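PDB 5L0L: LPG0439 HIT-related domain-containing protein from Legionella pneumophila subsp. pneumophila, which is of unknown function but belongs to the HIT-like superfamily, whose members commonly bind nucleotides and act on their phosphate groups. Local coordinates for residues Y90-Q101 against L127-G135. Residues are numbered along the deposited sequence; the frame is centred on the assembly and turned at random.
Sequences YEKLGLIVQFSQ and LHLHMWGRG. With SO4 (sulfate ion), chain C.
Ile96 to Ser100 pair with Arg134 to His130 in an antiparallel ladder at the edge, within this chain, of the six-stranded sheet of this HIT-like domain. The strand segments run at 161°, and mutual backbone bonds join Ile96 with Arg134, Gln98 with Trp132, and Ser100 with His130. Val97–Gly133 and Phe99–Met131 are the intervening non-hydrogen-bonded pairs. Before the ladder, helix 73-92 is closed by a Schellman motif at Gly94, which turns the chain into strand 96-101.

On the face toward that helix, selenomethionine Met131 makes an oblique Met-aromatic contact with Tyr90, whose OH is tied to Tyr49 O; Met131 SE lies 4.6 Å from the Tyr90 ring centroid. Met131 CG, anti to its own backbone N (chi1 -179°), also meets Val97 CG2 at 3.7 Å.

The other face is organised by Gln98. CB of Gln98 sits over one face of the Trp132 indole, 3.4 Å from CE2, while the amide plane stands 87° from the ring. OE1 of Gln98 accepts two bonds: Trp132 NE1 uses an in-plane lone pair at 3.0 Å, whereas Arg134 NH2 approaches tilted from the carbonyl plane, also at 3.0 Å. Arg134 NH1 holds Leu154 O and Pro150 O, while Gln98 NE2 reaches Leu102 O and Asn104 OD1, and Ser100 OG reaches Ser100 OG, of the second subunit, whose strand extends the sheet.

His128 and His130, two apart in the strand, match the first two histidines of the histidine-triad pattern, with Trp132 at the third position. A sulfate, probably from crystallisation, lies at both ring edges, consistent with a phosphate-binding site: His128 NE2, its ring held through ND1 by Met126 O, donates to O1 at 2.9 Å, and His130 NE2 to O3 at 2.9 Å.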
loop_
_atom_site.group_PDB
_atom_site.type_symbol
_atom_site.label_atom_id
_atom_site.label_comp_id
_atom_site.label_asym_id
_atom_site.label_seq_id
_atom_site.Cartn_x
_atom_site.Cartn_y
_atom_site.Cartn_z
ATOM N N TYR A 90 -12.849 -6.217 3.147
ATOM C CA TYR A 90 -12.265 -6.460 4.459
ATOM C C TYR A 90 -13.065 -5.762 5.566
ATOM O O TYR A 90 -13.341 -6.345 6.625
ATOM C CB TYR A 90 -10.781 -6.043 4.489
ATOM C CG TYR A 90 -9.936 -6.992 3.701
ATOM C CD1 TYR A 90 -9.434 -8.154 4.291
ATOM C CD2 TYR A 90 -9.718 -6.789 2.355
ATOM C CE1 TYR A 90 -8.675 -9.045 3.573
ATOM C CE2 TYR A 90 -8.988 -7.682 1.610
ATOM C CZ TYR A 90 -8.461 -8.808 2.211
ATOM O OH TYR A 90 -7.729 -9.694 1.459
ATOM N N GLU A 91 -13.463 -4.518 5.303
ATOM C CA GLU A 91 -14.269 -3.739 6.257
ATOM C C GLU A 91 -15.585 -4.466 6.577
ATOM O O GLU A 91 -15.942 -4.596 7.749
ATOM C CB GLU A 91 -14.559 -2.327 5.700
ATOM C CG GLU A 91 -15.181 -1.357 6.697
ATOM C CD GLU A 91 -14.170 -0.722 7.653
ATOM O OE1 GLU A 91 -14.610 -0.415 8.802
ATOM O OE2 GLU A 91 -12.971 -0.482 7.265
ATOM N N LYS A 92 -16.275 -4.965 5.556
ATOM C CA LYS A 92 -17.542 -5.696 5.750
ATOM C C LYS A 92 -17.407 -7.051 6.449
ATOM O O LYS A 92 -18.397 -7.635 6.885
ATOM C CB LYS A 92 -18.188 -5.963 4.410
ATOM C CG LYS A 92 -18.869 -4.777 3.793
ATOM C CD LYS A 92 -19.159 -5.115 2.357
ATOM C CE LYS A 92 -20.351 -6.041 2.241
ATOM N NZ LYS A 92 -20.604 -6.318 0.832
ATOM N N LEU A 93 -16.203 -7.595 6.447
ATOM C CA LEU A 93 -15.852 -8.776 7.247
ATOM C C LEU A 93 -15.474 -8.467 8.695
ATOM O O LEU A 93 -15.345 -9.391 9.494
ATOM C CB LEU A 93 -14.735 -9.574 6.575
ATOM C CG LEU A 93 -15.085 -10.234 5.256
ATOM C CD1 LEU A 93 -13.827 -10.674 4.540
ATOM C CD2 LEU A 93 -16.053 -11.416 5.491
ATOM N N GLY A 94 -15.350 -7.187 9.049
ATOM C CA GLY A 94 -15.016 -6.767 10.391
ATOM C C GLY A 94 -13.534 -6.697 10.665
ATOM O O GLY A 94 -13.114 -6.696 11.845
ATOM N N LEU A 95 -12.734 -6.610 9.597
ATOM C CA LEU A 95 -11.270 -6.629 9.722
ATOM C C LEU A 95 -10.650 -5.256 9.548
ATOM O O LEU A 95 -11.193 -4.398 8.825
ATOM C CB LEU A 95 -10.699 -7.562 8.662
ATOM C CG LEU A 95 -11.203 -9.013 8.799
ATOM C CD1 LEU A 95 -10.883 -9.829 7.570
ATOM C CD2 LEU A 95 -10.597 -9.630 10.045
ATOM N N ILE A 96 -9.478 -5.072 10.154
ATOM C CA ILE A 96 -8.635 -3.904 9.878
ATOM C C ILE A 96 -7.962 -4.191 8.534
ATOM O O ILE A 96 -7.421 -5.271 8.351
ATOM C CB ILE A 96 -7.536 -3.773 10.941
ATOM C CG1 ILE A 96 -8.138 -3.382 12.274
ATOM C CG2 ILE A 96 -6.450 -2.783 10.479
ATOM C CD1 ILE A 96 -7.166 -3.603 13.430
ATOM N N VAL A 97 -7.962 -3.262 7.602
ATOM C CA VAL A 97 -7.341 -3.560 6.307
ATOM C C VAL A 97 -5.907 -3.050 6.312
ATOM O O VAL A 97 -5.626 -1.972 6.854
ATOM C CB VAL A 97 -8.141 -2.994 5.116
ATOM C CG1 VAL A 97 -7.986 -1.525 5.001
ATOM C CG2 VAL A 97 -7.701 -3.655 3.819
ATOM N N GLN A 98 -5.010 -3.838 5.742
ATOM C CA GLN A 98 -3.631 -3.431 5.468
ATOM C C GLN A 98 -3.288 -3.816 4.041
ATOM O O GLN A 98 -3.853 -4.778 3.474
ATOM C CB GLN A 98 -2.645 -4.083 6.445
ATOM C CG GLN A 98 -2.907 -3.644 7.884
ATOM C CD GLN A 98 -1.864 -4.131 8.874
ATOM O OE1 GLN A 98 -1.232 -5.182 8.696
ATOM N NE2 GLN A 98 -1.685 -3.361 9.935
ATOM N N PHE A 99 -2.383 -3.069 3.418
ATOM C CA PHE A 99 -1.911 -3.426 2.092
ATOM C C PHE A 99 -0.501 -2.913 1.818
ATOM O O PHE A 99 -0.066 -1.922 2.444
ATOM C CB PHE A 99 -2.899 -2.982 0.956
ATOM C CG PHE A 99 -3.230 -1.512 0.920
ATOM C CD1 PHE A 99 -2.417 -0.610 0.238
ATOM C CD2 PHE A 99 -4.375 -1.031 1.529
ATOM C CE1 PHE A 99 -2.728 0.729 0.197
ATOM C CE2 PHE A 99 -4.698 0.317 1.488
ATOM C CZ PHE A 99 -3.866 1.192 0.829
ATOM N N SER A 100 0.191 -3.582 0.895
ATOM C CA SER A 100 1.558 -3.199 0.517
ATOM C C SER A 100 1.801 -3.473 -0.959
ATOM O O SER A 100 1.469 -4.569 -1.456
ATOM C CB SER A 100 2.620 -3.981 1.302
ATOM O OG SER A 100 2.620 -3.771 2.705
ATOM N N GLN A 101 2.395 -2.496 -1.652
ATOM C CA GLN A 101 3.013 -2.712 -2.965
ATOM C C GLN A 101 4.522 -2.800 -2.763
ATOM O O GLN A 101 5.172 -1.841 -2.282
ATOM C CB GLN A 101 2.683 -1.573 -3.914
ATOM C CG GLN A 101 3.395 -1.699 -5.277
ATOM C CD GLN A 101 2.905 -0.700 -6.293
ATOM O OE1 GLN A 101 3.723 0.077 -6.860
ATOM N NE2 GLN A 101 1.648 -0.591 -6.433
ATOM N N LEU A 127 2.934 -5.307 -12.107
ATOM C CA LEU A 127 2.358 -4.272 -11.231
ATOM C C LEU A 127 1.296 -4.958 -10.358
ATOM O O LEU A 127 0.322 -5.478 -10.859
ATOM C CB LEU A 127 1.732 -3.150 -12.034
ATOM C CG LEU A 127 1.022 -2.033 -11.264
ATOM C CD1 LEU A 127 1.977 -1.288 -10.362
ATOM C CD2 LEU A 127 0.318 -1.107 -12.247
ATOM N N HIS A 128 1.542 -5.010 -9.058
ATOM C CA HIS A 128 0.646 -5.773 -8.169
ATOM C C HIS A 128 0.840 -5.349 -6.748
ATOM O O HIS A 128 1.902 -4.832 -6.396
ATOM C CB HIS A 128 0.847 -7.299 -8.322
ATOM C CG HIS A 128 2.108 -7.828 -7.702
ATOM N ND1 HIS A 128 3.368 -7.522 -8.177
ATOM C CD2 HIS A 128 2.302 -8.602 -6.606
ATOM C CE1 HIS A 128 4.280 -8.133 -7.438
ATOM N NE2 HIS A 128 3.656 -8.792 -6.470
ATOM N N LEU A 129 -0.174 -5.582 -5.916
ATOM C CA LEU A 129 -0.041 -5.336 -4.504
ATOM C C LEU A 129 -0.779 -6.401 -3.707
ATOM O O LEU A 129 -1.575 -7.163 -4.253
ATOM C CB LEU A 129 -0.483 -3.935 -4.108
ATOM C CG LEU A 129 -1.917 -3.452 -4.286
ATOM C CD1 LEU A 129 -2.855 -4.003 -3.225
ATOM C CD2 LEU A 129 -1.948 -1.929 -4.252
ATOM N N HIS A 130 -0.461 -6.431 -2.424
ATOM C CA HIS A 130 -0.974 -7.424 -1.468
ATOM C C HIS A 130 -1.902 -6.701 -0.521
ATOM O O HIS A 130 -1.625 -5.582 -0.122
ATOM C CB HIS A 130 0.172 -8.005 -0.642
ATOM C CG HIS A 130 1.234 -8.627 -1.470
ATOM N ND1 HIS A 130 1.124 -9.905 -1.957
ATOM C CD2 HIS A 130 2.387 -8.119 -1.973
ATOM C CE1 HIS A 130 2.175 -10.165 -2.723
ATOM N NE2 HIS A 130 2.978 -9.112 -2.707
HETATM N N MSE A 131 -2.975 -7.365 -0.121
HETATM C CA MSE A 131 -3.919 -6.803 0.857
HETATM C C MSE A 131 -4.363 -7.937 1.782
HETATM O O MSE A 131 -4.428 -9.116 1.360
HETATM C CB MSE A 131 -5.101 -6.155 0.128
HETATM C CG MSE A 131 -6.082 -5.543 1.089
HETATM SE SE MSE A 131 -7.566 -4.602 0.169
HETATM C CE MSE A 131 -6.513 -3.227 -0.735
ATOM N N TRP A 132 -4.599 -7.613 3.048
ATOM C CA TRP A 132 -4.993 -8.625 4.032
ATOM C C TRP A 132 -5.700 -7.944 5.180
ATOM O O TRP A 132 -5.777 -6.690 5.228
ATOM C CB TRP A 132 -3.757 -9.415 4.526
ATOM C CG TRP A 132 -2.756 -8.528 5.192
ATOM C CD1 TRP A 132 -2.618 -8.310 6.532
ATOM C CD2 TRP A 132 -1.755 -7.714 4.550
ATOM N NE1 TRP A 132 -1.621 -7.385 6.764
ATOM C CE2 TRP A 132 -1.069 -7.015 5.573
ATOM C CE3 TRP A 132 -1.375 -7.500 3.216
ATOM C CZ2 TRP A 132 -0.014 -6.135 5.312
ATOM C CZ3 TRP A 132 -0.369 -6.586 2.957
ATOM C CH2 TRP A 132 0.297 -5.909 3.990
ATOM N N GLY A 133 -6.252 -8.752 6.065
ATOM C CA GLY A 133 -7.005 -8.245 7.235
ATOM C C GLY A 133 -6.290 -8.568 8.540
ATOM O O GLY A 133 -5.576 -9.599 8.642
ATOM N N ARG A 134 -6.492 -7.697 9.532
ATOM C CA ARG A 134 -6.023 -7.883 10.890
ATOM C C ARG A 134 -7.191 -7.942 11.880
ATOM O O ARG A 134 -8.220 -7.266 11.735
ATOM C CB ARG A 134 -5.026 -6.772 11.309
ATOM C CG ARG A 134 -3.859 -6.562 10.343
ATOM C CD ARG A 134 -2.958 -7.804 10.233
ATOM N NE ARG A 134 -2.323 -8.144 11.501
ATOM C CZ ARG A 134 -1.236 -7.531 11.989
ATOM N NH1 ARG A 134 -0.775 -7.905 13.156
ATOM N NH2 ARG A 134 -0.598 -6.557 11.319
ATOM N N GLY A 135 -6.966 -8.695 12.931
ATOM C CA GLY A 135 -7.950 -8.907 13.968
ATOM C C GLY A 135 -7.541 -10.061 14.860
ATOM O O GLY A 135 -6.348 -10.340 14.973
HETATM S S SO4 C . 6.219 -9.452 -3.817
HETATM O O1 SO4 C . 5.359 -10.281 -4.711
HETATM O O2 SO4 C . 7.519 -9.536 -4.471
HETATM O O3 SO4 C . 5.498 -8.186 -3.865
HETATM O O4 SO4 C . 6.074 -10.298 -2.623
HETATM O O HOH W 1 -10.491 -6.475 13.290
#